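Local coordinates for protein phospholethanolamine N-methyltransferase 2 (Haemonchus contortus, PDB 4KRI) that probably methylates phosphomonomethylethanolamine with S-adenosylmethionine as methyl donor, a step on the nematode route to phosphocholine, at residues 185-188 / 189-192; 401-404 / 405-409; 112-115 / 116-119; 380-383 / 384-388. All coordinates share one frame; numbering follows the deposited sequence.

All four contacts are local, two within helices (2 and 4) and two where a helix begins (1 and 3). Contacts 1, 2 and 4 lie in the part of the chain that carries the ligands; contact 3 belongs to the N-terminal part, about 33 Å centre to centre from contact 4. Each is partly buried: Y185 and I190, Y403 and L406, M115 and T119, and E383 and I387 are inside, with T188, S408, M117 and E382 exposed. Y185 of contact 1 meets both ligands. The neighbouring helices of contacts 2 and 4 touch through Y403 and I387. The side chains of contact 2 meet mainly through an aromatic-aliphatic pair, those of contact 4 through water-joined charges. Contacts 1 and 3 brush at D187 and K113.

Contact 1 of 4, residues 185-188 / 189-192; sequences YTDT and GIFA. With SAH (S-adenosyl-L-homocysteine), chain D.
T186 caps the start of helix 187-197 by taking the amide hydrogen of G189 on its side-chain oxygen, with G189 N to T186 OG1 at 3.0 Å. A chi1 of 57° puts OG1 between the backbone N and the carbonyl carbon of T186, turned over the first helical turn. The carbonyl of the same residue is used as well: I190 N meets T186 O at 2.8 Å. Two more helical bonds follow, from F191 N to D187 O (3.0 Å) and from A192 N to T188 O (2.9 Å). One threonine therefore grips two successive amides, one with its side chain and one with its backbone.

The packing fans out from there. The ethyl arm of I190 folds back toward the residues before the helix, CG1 lying 4.0 Å from Y185 CB and CD1 coming near Y185 O, whose hydrogen bond comes from N256 ND2. The phenyl ring of F191 stays beside D187, with CD2 3.1 Å from D187 O, and reaches on to F398. Y185 projects the other way, and its ring meets the ribose of S-adenosylhomocysteine at a slant, CE2 3.7 Å from C3'. Y185 OH, 3.8 Å from the ligand SD, is hydrogen-bonded to H301, and the side chain also touches phosphomonomethylethanolamine. The arrangement is a threonine N-cap set directly after a tyrosine that lines both the cofactor and the substrate pockets of this methyltransferase.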
ATOM      1  N   TYR A 185       6.336  11.017  -4.465  1.00 24.11           N
ATOM      2  CA  TYR A 185       5.793   9.998  -5.349  1.00 24.23           C
ATOM      3  C   TYR A 185       4.578  10.497  -6.128  1.00 26.55           C
ATOM      4  O   TYR A 185       3.537   9.841  -6.172  1.00 26.88           O
ATOM      5  CB  TYR A 185       5.495   8.713  -4.564  1.00 24.27           C
ATOM      6  CG  TYR A 185       6.718   8.136  -3.861  1.00 25.59           C
ATOM      7  CD1 TYR A 185       7.900   7.884  -4.553  1.00 23.47           C
ATOM      8  CD2 TYR A 185       6.699   7.865  -2.504  1.00 24.03           C
ATOM      9  CE1 TYR A 185       9.010   7.360  -3.914  1.00 26.11           C
ATOM     10  CE2 TYR A 185       7.815   7.338  -1.858  1.00 23.56           C
ATOM     11  CZ  TYR A 185       8.961   7.089  -2.568  1.00 26.46           C
ATOM     12  OH  TYR A 185      10.069   6.567  -1.918  1.00 27.06           O
ATOM     13  N   THR A 186       4.722  11.674  -6.731  1.00 26.86           N
ATOM     14  CA  THR A 186       3.819  12.099  -7.797  1.00 30.60           C
ATOM     15  C   THR A 186       4.007  11.167  -8.976  1.00 30.07           C
ATOM     16  O   THR A 186       5.021  10.480  -9.070  1.00 28.31           O
ATOM     17  CB  THR A 186       4.145  13.512  -8.297  1.00 34.36           C
ATOM     18  OG1 THR A 186       5.512  13.565  -8.734  1.00 33.29           O
ATOM     19  CG2 THR A 186       3.911  14.543  -7.199  1.00 36.64           C
ATOM     20  N   ASP A 187       3.048  11.159  -9.892  1.00 28.02           N
ATOM     21  CA  ASP A 187       3.187  10.327 -11.082  1.00 34.66           C
ATOM     22  C   ASP A 187       4.488  10.623 -11.848  1.00 33.69           C
ATOM     23  O   ASP A 187       5.220   9.706 -12.215  1.00 32.43           O
ATOM     24  CB  ASP A 187       1.964  10.473 -11.991  1.00 33.62           C
ATOM     25  CG  ASP A 187       0.764   9.690 -11.481  1.00 44.67           C
ATOM     26  OD1 ASP A 187       0.943   8.829 -10.587  1.00 37.35           O
ATOM     27  OD2 ASP A 187      -0.358   9.926 -11.982  1.00 48.58           O
ATOM     28  N   THR A 188       4.792  11.901 -12.068  1.00 34.49           N
ATOM     29  CA  THR A 188       6.028  12.251 -12.767  1.00 30.25           C
ATOM     30  C   THR A 188       7.271  11.857 -11.974  1.00 35.04           C
ATOM     31  O   THR A 188       8.269  11.411 -12.549  1.00 33.85           O
ATOM     32  CB  THR A 188       6.100  13.754 -13.145  1.00 45.02           C
ATOM     33  OG1 THR A 188       5.931  14.553 -11.968  1.00 51.31           O
ATOM     34  CG2 THR A 188       5.022  14.096 -14.136  1.00 46.84           C
ATOM     35  N   GLY A 189       7.222  12.031 -10.658  1.00 32.08           N
ATOM     36  CA  GLY A 189       8.310  11.589  -9.812  1.00 28.58           C
ATOM     37  C   GLY A 189       8.528  10.089  -9.898  1.00 29.87           C
ATOM     38  O   GLY A 189       9.668   9.623  -9.981  1.00 29.39           O
ATOM     39  N   ILE A 190       7.432   9.335  -9.854  1.00 27.39           N
ATOM     40  CA  ILE A 190       7.505   7.883  -9.955  1.00 29.50           C
ATOM     41  C   ILE A 190       8.142   7.460 -11.280  1.00 31.18           C
ATOM     42  O   ILE A 190       9.093   6.684 -11.294  1.00 25.65           O
ATOM     43  CB  ILE A 190       6.112   7.235  -9.799  1.00 27.13           C
ATOM     44  CG1 ILE A 190       5.642   7.354  -8.341  1.00 26.28           C
ATOM     45  CG2 ILE A 190       6.159   5.786 -10.195  1.00 25.25           C
ATOM     46  CD1 ILE A 190       4.164   7.026  -8.159  1.00 27.90           C
ATOM     47  N   PHE A 191       7.643   7.980 -12.398  1.00 29.95           N
ATOM     48  CA  PHE A 191       8.183   7.556 -13.685  1.00 32.94           C
ATOM     49  C   PHE A 191       9.616   8.044 -13.931  1.00 30.94           C
ATOM     50  O   PHE A 191      10.393   7.367 -14.598  1.00 34.98           O
ATOM     51  CB  PHE A 191       7.226   7.904 -14.832  1.00 30.21           C
ATOM     52  CG  PHE A 191       5.886   7.221 -14.718  1.00 35.31           C
ATOM     53  CD1 PHE A 191       5.809   5.838 -14.612  1.00 39.60           C
ATOM     54  CD2 PHE A 191       4.713   7.959 -14.703  1.00 43.04           C
ATOM     55  CE1 PHE A 191       4.582   5.198 -14.490  1.00 41.63           C
ATOM     56  CE2 PHE A 191       3.478   7.329 -14.585  1.00 47.03           C
ATOM     57  CZ  PHE A 191       3.416   5.947 -14.476  1.00 43.23           C
ATOM     58  N   ALA A 192       9.983   9.195 -13.370  1.00 30.18           N
ATOM     59  CA  ALA A 192      11.366   9.652 -13.467  1.00 31.99           C
ATOM     60  C   ALA A 192      12.277   8.724 -12.654  1.00 35.14           C
ATOM     61  O   ALA A 192      13.366   8.374 -13.094  1.00 30.48           O
ATOM     62  CB  ALA A 192      11.496  11.082 -12.988  1.00 33.08           C
TER
HETATM   63  N   SAH D 701       9.974  -1.854  -2.852  1.00 31.29           N
HETATM   64  CA  SAH D 701       9.790  -1.119  -4.131  1.00 29.47           C
HETATM   65  CB  SAH D 701       9.347   0.368  -3.835  1.00 30.95           C
HETATM   66  CG  SAH D 701      10.363   1.287  -3.164  1.00 34.37           C
HETATM   67  SD  SAH D 701       9.690   2.949  -2.843  1.00 29.55           S
HETATM   68  C   SAH D 701      10.975  -1.242  -5.004  1.00 31.49           C
HETATM   69  O   SAH D 701      11.911  -1.957  -4.678  1.00 28.93           O
HETATM   70  OXT SAH D 701      10.915  -0.814  -6.146  1.00 25.84           O
HETATM   71  C5' SAH D 701       9.036   2.964  -1.164  1.00 28.44           C
HETATM   72  C4' SAH D 701       7.648   2.670  -1.048  1.00 27.75           C
HETATM   73  O4' SAH D 701       7.328   2.502   0.359  1.00 27.10           O
HETATM   74  C3' SAH D 701       6.831   3.819  -1.499  1.00 29.00           C
HETATM   75  O3' SAH D 701       6.010   3.395  -2.565  1.00 28.73           O
HETATM   76  C2' SAH D 701       6.014   4.205  -0.347  1.00 25.60           C
HETATM   77  O2' SAH D 701       4.711   4.600  -0.706  1.00 33.07           O
HETATM   78  C1' SAH D 701       6.022   2.965   0.486  1.00 23.50           C
HETATM   79  N9  SAH D 701       5.640   3.214   1.919  1.00 24.65           N
HETATM   80  C8  SAH D 701       6.202   4.103   2.771  1.00 28.99           C
HETATM   81  N7  SAH D 701       5.621   3.960   3.966  1.00 28.78           N
HETATM   82  C5  SAH D 701       4.706   2.971   3.887  1.00 26.33           C
HETATM   83  C6  SAH D 701       3.820   2.408   4.815  1.00 29.48           C
HETATM   84  N6  SAH D 701       3.756   2.859   6.115  1.00 30.07           N
HETATM   85  N1  SAH D 701       3.018   1.406   4.393  1.00 27.31           N
HETATM   86  C2  SAH D 701       3.062   0.955   3.135  1.00 25.59           C
HETATM   87  N3  SAH D 701       3.906   1.470   2.224  1.00 22.94           N
HETATM   88  C4  SAH D 701       4.724   2.483   2.568  1.00 24.73           C

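Contact 2 of 4, residues 401-404 / 405-409; sequences NAYD and GLVSG
V407 reaches back one helical turn and sets its CG2 methyl over a face of the Y403 ring, a CH-pi contact between residues i and i+4. The methyl stands 4.0 Å from the ring centroid, 26° off the ring normal, displaced toward the phenolic rim: Y403 CZ is its nearest ring atom, at 3.6 Å. The tyrosine is placed for this by a chi1 of 176°, which holds CG opposite the backbone N and carries the ring forward along the helix over the next turn. Its hydroxyl continues beyond V407 to a weak bond with I387 O.

These residues belong to helix 400-418, which packs against helices 373-389 and 391-395. L406 and V407 both press on I387, L406 also meets F394, and Y403 lies against K391 and L395, so the aromatic-aliphatic pair sits on the side of the helix turned to its neighbours. From L406, CD1 reaches A192 O at 3.7 Å, which ties this turn to helix 187-197.

The polar interactions are largely those of a regular helix. G405 N, L406 N and V407 N donate to N401 O, A402 O and Y403 O in turn; the first two bonds are 3.2 Å long, and V407 N lies 3.1 Å from Y403 O. D404 O takes two donors from one residue: S408 N at 2.8 Å and, weakly, S408 OG at 3.2 Å, on the exposed side of the helix.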
ATOM      1  N   ASN A 401      13.436  20.220 -15.876  1.00 56.09           N
ATOM      2  CA  ASN A 401      13.428  20.357 -14.417  1.00 58.26           C
ATOM      3  C   ASN A 401      13.529  19.001 -13.725  1.00 53.65           C
ATOM      4  O   ASN A 401      14.211  18.852 -12.709  1.00 51.80           O
ATOM      5  CB  ASN A 401      12.160  21.083 -13.951  1.00 66.84           C
ATOM      6  CG  ASN A 401      12.185  22.572 -14.259  1.00 73.65           C
ATOM      7  OD1 ASN A 401      13.244  23.153 -14.508  1.00 73.92           O
ATOM      8  ND2 ASN A 401      11.013  23.201 -14.228  1.00 75.21           N
ATOM      9  N   ALA A 402      12.833  18.016 -14.282  1.00 52.08           N
ATOM     10  CA  ALA A 402      12.890  16.651 -13.771  1.00 51.62           C
ATOM     11  C   ALA A 402      14.291  16.075 -13.956  1.00 47.39           C
ATOM     12  O   ALA A 402      14.844  15.456 -13.042  1.00 45.95           O
ATOM     13  CB  ALA A 402      11.867  15.785 -14.472  1.00 50.06           C
ATOM     14  N   TYR A 403      14.859  16.289 -15.140  1.00 45.04           N
ATOM     15  CA  TYR A 403      16.198  15.794 -15.456  1.00 43.50           C
ATOM     16  C   TYR A 403      17.278  16.325 -14.513  1.00 44.34           C
ATOM     17  O   TYR A 403      18.074  15.555 -13.972  1.00 42.63           O
ATOM     18  CB  TYR A 403      16.585  16.103 -16.913  1.00 43.82           C
ATOM     19  CG  TYR A 403      17.999  15.671 -17.225  1.00 41.05           C
ATOM     20  CD1 TYR A 403      18.308  14.331 -17.440  1.00 39.97           C
ATOM     21  CD2 TYR A 403      19.034  16.597 -17.276  1.00 42.87           C
ATOM     22  CE1 TYR A 403      19.613  13.933 -17.706  1.00 39.42           C
ATOM     23  CE2 TYR A 403      20.331  16.205 -17.541  1.00 45.70           C
ATOM     24  CZ  TYR A 403      20.610  14.872 -17.759  1.00 42.15           C
ATOM     25  OH  TYR A 403      21.906  14.482 -18.016  1.00 46.44           O
ATOM     26  N   ASP A 404      17.320  17.641 -14.326  1.00 48.04           N
ATOM     27  CA  ASP A 404      18.328  18.232 -13.451  1.00 49.19           C
ATOM     28  C   ASP A 404      18.175  17.755 -12.000  1.00 48.78           C
ATOM     29  O   ASP A 404      19.169  17.570 -11.295  1.00 50.91           O
ATOM     30  CB  ASP A 404      18.294  19.760 -13.533  1.00 60.36           C
ATOM     31  CG  ASP A 404      18.609  20.279 -14.931  1.00 66.59           C
ATOM     32  OD1 ASP A 404      19.354  19.597 -15.672  1.00 68.60           O
ATOM     33  OD2 ASP A 404      18.112  21.372 -15.289  1.00 62.33           O
ATOM     34  N   GLY A 405      16.933  17.546 -11.567  1.00 46.33           N
ATOM     35  CA  GLY A 405      16.663  17.048 -10.227  1.00 39.85           C
ATOM     36  C   GLY A 405      17.215  15.651  -9.991  1.00 39.96           C
ATOM     37  O   GLY A 405      17.640  15.315  -8.875  1.00 40.14           O
ATOM     38  N   LEU A 406      17.201  14.823 -11.033  1.00 37.26           N
ATOM     39  CA  LEU A 406      17.797  13.494 -10.930  1.00 39.95           C
ATOM     40  C   LEU A 406      19.320  13.596 -10.852  1.00 43.56           C
ATOM     41  O   LEU A 406      19.959  12.950 -10.018  1.00 42.97           O
ATOM     42  CB  LEU A 406      17.400  12.612 -12.113  1.00 43.25           C
ATOM     43  CG  LEU A 406      16.057  11.886 -12.122  1.00 42.79           C
ATOM     44  CD1 LEU A 406      16.015  10.907 -13.283  1.00 37.70           C
ATOM     45  CD2 LEU A 406      15.809  11.170 -10.790  1.00 42.92           C
ATOM     46  N   VAL A 407      19.900  14.406 -11.731  1.00 39.64           N
ATOM     47  CA  VAL A 407      21.349  14.569 -11.759  1.00 45.17           C
ATOM     48  C   VAL A 407      21.871  15.134 -10.442  1.00 40.68           C
ATOM     49  O   VAL A 407      22.837  14.616  -9.874  1.00 40.61           O
ATOM     50  CB  VAL A 407      21.796  15.474 -12.925  1.00 50.32           C
ATOM     51  CG1 VAL A 407      23.256  15.902 -12.754  1.00 53.27           C
ATOM     52  CG2 VAL A 407      21.600  14.758 -14.250  1.00 52.14           C
ATOM     53  N   SER A 408      21.218  16.186  -9.952  1.00 40.71           N
ATOM     54  CA  SER A 408      21.651  16.840  -8.721  1.00 38.90           C
ATOM     55  C   SER A 408      21.395  15.968  -7.503  1.00 33.97           C
ATOM     56  O   SER A 408      22.141  16.020  -6.529  1.00 37.91           O
ATOM     57  CB  SER A 408      20.939  18.178  -8.553  1.00 52.35           C
ATOM     58  OG  SER A 408      21.398  19.103  -9.520  1.00 64.10           O
ATOM     59  N   GLY A 409      20.338  15.169  -7.556  1.00 37.10           N
ATOM     60  CA  GLY A 409      20.038  14.286  -6.447  1.00 40.74           C
ATOM     61  C   GLY A 409      21.100  13.220  -6.292  1.00 35.48           C
ATOM     62  O   GLY A 409      21.527  12.895  -5.180  1.00 34.83           O
TER

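Contact 3 of 4, residues 112-115 / 116-119; sequences MKKM and AMLT
K113 and M117, K114 and L118, and M115 and T119 pair one turn apart at the beginning of helix 114-124, an element of the N-terminal part of the enzyme that lies between strands 132-143 and 156-166 and helix 255-268 of the methyltransferase domain. M117 N donates to K113 O over 2.9 Å, and L118 N closes the next turn onto K114 O. One residue earlier, a water bridges A116 N and M112 O: it accepts from A116 N at 3.1 Å and donates to M112 O at 2.8 Å, joining the residues ahead of the helix to its first turn.

Along the flank, K114 and L118 rest obliquely on one another, with K114 CE 4.1 Å from L118 CG. The lysine leaves with CG opposite its backbone N and then bends at chi2 (65°), which lays its methylenes against the leucine while NZ goes on to bond I77 O. M117 holds its CG close above the carbonyl of K113.

The buried side belongs to M115 and T119, which run side by side in the same direction toward V141 and W159. Folded at chi2 and chi3, the methionine brings SD to 3.7 Å from T119 OG1. M115 O is gripped twice by the threonine, from opposite faces of the carbonyl plane: T119 N lies 3.0 Å away and T119 OG1 2.7 Å. Having given its proton to M115 O, the OG1 hydroxyl accepts in turn from the indole NE1 of W159.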
ATOM      1  N   MET A 112      -6.854   3.935 -15.999  1.00 47.97           N
ATOM      2  CA  MET A 112      -6.167   3.093 -15.026  1.00 54.17           C
ATOM      3  C   MET A 112      -5.997   3.740 -13.655  1.00 49.56           C
ATOM      4  O   MET A 112      -5.870   3.039 -12.646  1.00 49.46           O
ATOM      5  CB  MET A 112      -4.810   2.624 -15.565  1.00 57.96           C
ATOM      6  CG  MET A 112      -4.902   1.596 -16.690  1.00 63.12           C
ATOM      7  SD  MET A 112      -6.098   0.261 -16.403  1.00 74.35           S
ATOM      8  CE  MET A 112      -5.564  -0.319 -14.793  1.00 43.16           C
ATOM      9  N   LYS A 113      -5.986   5.070 -13.611  1.00 41.46           N
ATOM     10  CA  LYS A 113      -5.833   5.769 -12.340  1.00 45.20           C
ATOM     11  C   LYS A 113      -7.161   5.876 -11.597  1.00 36.31           C
ATOM     12  O   LYS A 113      -7.222   6.514 -10.548  1.00 34.97           O
ATOM     13  CB  LYS A 113      -5.268   7.182 -12.538  1.00 49.88           C
ATOM     14  CG  LYS A 113      -3.980   7.267 -13.330  1.00 61.42           C
ATOM     15  CD  LYS A 113      -2.873   6.456 -12.694  1.00 66.23           C
ATOM     16  CE  LYS A 113      -1.599   6.569 -13.518  1.00 63.93           C
ATOM     17  NZ  LYS A 113      -0.707   5.401 -13.296  1.00 53.66           N
ATOM     18  N   LYS A 114      -8.218   5.273 -12.139  1.00 30.56           N
ATOM     19  CA  LYS A 114      -9.553   5.414 -11.550  1.00 29.11           C
ATOM     20  C   LYS A 114      -9.604   5.039 -10.069  1.00 25.28           C
ATOM     21  O   LYS A 114     -10.207   5.749  -9.259  1.00 25.24           O
ATOM     22  CB  LYS A 114     -10.582   4.594 -12.314  1.00 31.98           C
ATOM     23  CG  LYS A 114     -12.009   4.968 -11.948  1.00 34.27           C
ATOM     24  CD  LYS A 114     -12.318   6.407 -12.383  1.00 41.70           C
ATOM     25  CE  LYS A 114     -13.732   6.828 -11.991  1.00 45.16           C
ATOM     26  NZ  LYS A 114     -14.081   8.214 -12.437  1.00 43.17           N
ATOM     27  N   MET A 115      -8.977   3.928  -9.704  1.00 28.55           N
ATOM     28  CA  MET A 115      -8.977   3.526  -8.297  1.00 23.11           C
ATOM     29  C   MET A 115      -8.364   4.624  -7.436  1.00 26.35           C
ATOM     30  O   MET A 115      -8.889   4.963  -6.373  1.00 27.16           O
ATOM     31  CB  MET A 115      -8.218   2.207  -8.112  1.00 27.21           C
ATOM     32  CG  MET A 115      -8.178   1.696  -6.677  1.00 26.69           C
ATOM     33  SD  MET A 115      -6.855   2.437  -5.689  1.00 29.66           S
ATOM     34  CE  MET A 115      -5.411   1.633  -6.384  1.00 32.02           C
ATOM     35  N   ALA A 116      -7.258   5.188  -7.902  1.00 23.45           N
ATOM     36  CA  ALA A 116      -6.570   6.225  -7.132  1.00 26.56           C
ATOM     37  C   ALA A 116      -7.400   7.498  -7.026  1.00 28.82           C
ATOM     38  O   ALA A 116      -7.476   8.113  -5.965  1.00 25.99           O
ATOM     39  CB  ALA A 116      -5.201   6.525  -7.739  1.00 27.20           C
ATOM     40  N   MET A 117      -8.028   7.891  -8.130  1.00 25.81           N
ATOM     41  CA  MET A 117      -8.833   9.109  -8.142  1.00 24.97           C
ATOM     42  C   MET A 117     -10.074   8.970  -7.269  1.00 27.22           C
ATOM     43  O   MET A 117     -10.471   9.914  -6.590  1.00 28.90           O
ATOM     44  CB  MET A 117      -9.238   9.474  -9.576  1.00 30.58           C
ATOM     45  CG  MET A 117      -8.063   9.589 -10.532  1.00 45.96           C
ATOM     46  SD  MET A 117      -8.467  10.504 -12.041  1.00 79.13           S
ATOM     47  CE  MET A 117     -10.226  10.185 -12.206  1.00 69.36           C
ATOM     48  N   LEU A 118     -10.684   7.789  -7.281  1.00 22.69           N
ATOM     49  CA  LEU A 118     -11.828   7.535  -6.415  1.00 22.51           C
ATOM     50  C   LEU A 118     -11.406   7.591  -4.949  1.00 22.85           C
ATOM     51  O   LEU A 118     -12.092   8.204  -4.116  1.00 23.84           O
ATOM     52  CB  LEU A 118     -12.457   6.183  -6.746  1.00 22.36           C
ATOM     53  CG  LEU A 118     -13.366   6.171  -7.969  1.00 26.50           C
ATOM     54  CD1 LEU A 118     -13.835   4.754  -8.219  1.00 28.02           C
ATOM     55  CD2 LEU A 118     -14.562   7.096  -7.743  1.00 26.77           C
ATOM     56  N   THR A 119     -10.265   6.981  -4.635  1.00 21.37           N
ATOM     57  CA  THR A 119      -9.775   6.970  -3.261  1.00 22.13           C
ATOM     58  C   THR A 119      -9.552   8.391  -2.766  1.00 22.83           C
ATOM     59  O   THR A 119      -9.958   8.743  -1.650  1.00 24.82           O
ATOM     60  CB  THR A 119      -8.480   6.152  -3.146  1.00 26.08           C
ATOM     61  OG1 THR A 119      -8.720   4.839  -3.669  1.00 24.43           O
ATOM     62  CG2 THR A 119      -8.035   6.040  -1.693  1.00 26.89           C
TER
HETATM   63  O   HOH W   1      -5.671   3.452  -9.864  1.00 42.62           O

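Contact 4 of 4, residues 380-383 / 384-388; sequences LLEE and RERIE
R384 N, E385 N, R386 N and I387 N bond back to L380 O, L381 O, E382 O and E383 O in the plain i to i+4 pattern of helix 373-389, with R386 N adding a weak second bond to E383 O. R386 curls back over the preceding turn: a chi3 of 64° bends the chain and brings a guanidinium face over E383 CA. Its NH2 lies 3.8 Å from E383 CG and its NH1 4.0 Å from E382 CG. Neither glutamate makes a salt bridge with it, and E382 OE2 stays 4.3 Å from R386 NH1.

A water joins the E383-R386 pair instead, donating to E383 OE1 at 2.7 Å and accepting from R386 NH2 at 2.9 Å, in the plane of the guanidinium. On the outer side, R384 passes L381, R384 NH2 4.2 Å from L381 CD2. A second water donates to L381 O (2.8 Å) and is weakly held by R384 NH2 and E385 OE1.

Through OE2 the E383 carboxylate ties this helix to W410 NE1 of helix 400-418 and through OE1 to the backbone N of G205, while R386 NH2 makes the bond to I196 O of helix 187-197. The buried carboxylate is thus met by backbone, indole and water donors, which with R386 nearby would probably favour its charged form.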
ATOM      1  N   LEU A 380      25.039   4.211  -7.305  1.00 28.59           N
ATOM      2  CA  LEU A 380      24.792   5.621  -7.605  1.00 36.08           C
ATOM      3  C   LEU A 380      25.653   6.079  -8.773  1.00 39.45           C
ATOM      4  O   LEU A 380      25.187   6.812  -9.653  1.00 36.73           O
ATOM      5  CB  LEU A 380      25.058   6.498  -6.378  1.00 33.23           C
ATOM      6  CG  LEU A 380      24.078   6.394  -5.204  1.00 35.57           C
ATOM      7  CD1 LEU A 380      24.663   7.083  -3.982  1.00 40.61           C
ATOM      8  CD2 LEU A 380      22.747   7.017  -5.561  1.00 36.57           C
ATOM      9  N   LEU A 381      26.904   5.630  -8.793  1.00 38.91           N
ATOM     10  CA  LEU A 381      27.829   5.995  -9.871  1.00 42.79           C
ATOM     11  C   LEU A 381      27.401   5.440 -11.231  1.00 46.58           C
ATOM     12  O   LEU A 381      27.475   6.138 -12.247  1.00 44.26           O
ATOM     13  CB  LEU A 381      29.247   5.512  -9.556  1.00 37.32           C
ATOM     14  CG  LEU A 381      29.939   6.231  -8.399  1.00 39.16           C
ATOM     15  CD1 LEU A 381      31.258   5.561  -8.040  1.00 44.27           C
ATOM     16  CD2 LEU A 381      30.165   7.684  -8.766  1.00 37.91           C
ATOM     17  N   GLU A 382      26.982   4.177 -11.240  1.00 40.13           N
ATOM     18  CA  GLU A 382      26.532   3.509 -12.458  1.00 43.57           C
ATOM     19  C   GLU A 382      25.254   4.160 -12.953  1.00 39.98           C
ATOM     20  O   GLU A 382      25.121   4.493 -14.133  1.00 40.88           O
ATOM     21  CB  GLU A 382      26.287   2.025 -12.174  1.00 44.71           C
ATOM     22  CG  GLU A 382      25.759   1.222 -13.357  1.00 56.54           C
ATOM     23  CD  GLU A 382      25.822  -0.280 -13.120  1.00 63.60           C
ATOM     24  OE1 GLU A 382      26.164  -0.695 -11.988  1.00 61.47           O
ATOM     25  OE2 GLU A 382      25.536  -1.048 -14.067  1.00 66.18           O
ATOM     26  N   GLU A 383      24.304   4.329 -12.039  1.00 37.66           N
ATOM     27  CA  GLU A 383      23.036   4.958 -12.370  1.00 42.92           C
ATOM     28  C   GLU A 383      23.261   6.344 -12.973  1.00 42.61           C
ATOM     29  O   GLU A 383      22.665   6.683 -13.997  1.00 43.15           O
ATOM     30  CB  GLU A 383      22.122   5.002 -11.134  1.00 35.65           C
ATOM     31  CG  GLU A 383      21.470   3.643 -10.835  1.00 32.84           C
ATOM     32  CD  GLU A 383      20.681   3.608  -9.530  1.00 34.64           C
ATOM     33  OE1 GLU A 383      19.958   2.615  -9.305  1.00 36.90           O
ATOM     34  OE2 GLU A 383      20.799   4.552  -8.718  1.00 35.17           O
ATOM     35  N   ARG A 384      24.148   7.131 -12.372  1.00 35.69           N
ATOM     36  CA  ARG A 384      24.368   8.491 -12.860  1.00 43.22           C
ATOM     37  C   ARG A 384      25.021   8.554 -14.238  1.00 46.05           C
ATOM     38  O   ARG A 384      24.695   9.436 -15.037  1.00 53.07           O
ATOM     39  CB  ARG A 384      25.162   9.346 -11.870  1.00 50.21           C
ATOM     40  CG  ARG A 384      25.115  10.828 -12.230  1.00 56.32           C
ATOM     41  CD  ARG A 384      26.041  11.638 -11.375  1.00 58.49           C
ATOM     42  NE  ARG A 384      27.413  11.171 -11.515  1.00 60.78           N
ATOM     43  CZ  ARG A 384      28.437  11.662 -10.829  1.00 69.51           C
ATOM     44  NH1 ARG A 384      28.238  12.643  -9.959  1.00 71.42           N
ATOM     45  NH2 ARG A 384      29.657  11.177 -11.017  1.00 67.99           N
ATOM     46  N   GLU A 385      25.935   7.636 -14.530  1.00 42.08           N
ATOM     47  CA  GLU A 385      26.538   7.647 -15.859  1.00 50.54           C
ATOM     48  C   GLU A 385      25.451   7.336 -16.883  1.00 51.24           C
ATOM     49  O   GLU A 385      25.509   7.795 -18.019  1.00 46.61           O
ATOM     50  CB  GLU A 385      27.699   6.658 -15.968  1.00 56.52           C
ATOM     51  CG  GLU A 385      28.636   6.944 -17.144  1.00 64.94           C
ATOM     52  CD  GLU A 385      29.314   8.310 -17.051  1.00 67.13           C
ATOM     53  OE1 GLU A 385      29.491   8.824 -15.921  1.00 66.45           O
ATOM     54  OE2 GLU A 385      29.671   8.872 -18.110  1.00 65.38           O
ATOM     55  N   ARG A 386      24.440   6.582 -16.456  1.00 52.26           N
ATOM     56  CA  ARG A 386      23.315   6.233 -17.324  1.00 52.18           C
ATOM     57  C   ARG A 386      22.395   7.426 -17.641  1.00 57.12           C
ATOM     58  O   ARG A 386      22.106   7.672 -18.813  1.00 64.09           O
ATOM     59  CB  ARG A 386      22.530   5.048 -16.750  1.00 53.66           C
ATOM     60  CG  ARG A 386      21.779   4.226 -17.792  1.00 52.03           C
ATOM     61  CD  ARG A 386      21.544   2.796 -17.312  1.00 55.80           C
ATOM     62  NE  ARG A 386      20.686   2.737 -16.129  1.00 59.47           N
ATOM     63  CZ  ARG A 386      20.959   2.017 -15.043  1.00 61.22           C
ATOM     64  NH1 ARG A 386      22.067   1.291 -14.990  1.00 59.16           N
ATOM     65  NH2 ARG A 386      20.120   2.017 -14.013  1.00 57.78           N
ATOM     66  N   ILE A 387      21.942   8.165 -16.622  1.00 53.67           N
ATOM     67  CA  ILE A 387      21.139   9.377 -16.866  1.00 68.29           C
ATOM     68  C   ILE A 387      21.913  10.418 -17.673  1.00 69.49           C
ATOM     69  O   ILE A 387      21.358  11.075 -18.555  1.00 73.33           O
ATOM     70  CB  ILE A 387      20.620  10.083 -15.566  1.00 76.28           C
ATOM     71  CG1 ILE A 387      21.693  10.147 -14.479  1.00 79.32           C
ATOM     72  CG2 ILE A 387      19.367   9.440 -15.032  1.00 76.86           C
ATOM     73  CD1 ILE A 387      21.218  10.803 -13.184  1.00 81.72           C
ATOM     74  N   GLU A 388      23.192  10.577 -17.348  1.00 69.41           N
ATOM     75  CA  GLU A 388      24.060  11.521 -18.045  1.00 67.48           C
ATOM     76  C   GLU A 388      24.244  11.118 -19.502  1.00 64.86           C
ATOM     77  O   GLU A 388      24.322  11.969 -20.386  1.00 60.43           O
ATOM     78  CB  GLU A 388      25.425  11.606 -17.352  1.00 70.02           C
ATOM     79  CG  GLU A 388      25.488  12.589 -16.188  1.00 72.96           C
ATOM     80  CD  GLU A 388      26.859  12.635 -15.537  1.00 76.02           C
ATOM     81  OE1 GLU A 388      27.630  11.665 -15.707  1.00 72.48           O
ATOM     82  OE2 GLU A 388      27.167  13.637 -14.857  1.00 79.43           O
TER
HETATM   83  O   HOH W   2      29.396   8.200 -12.618  1.00 51.07           O
HETATM   84  O   HOH W   3      19.734   0.895 -11.375  1.00 34.05           O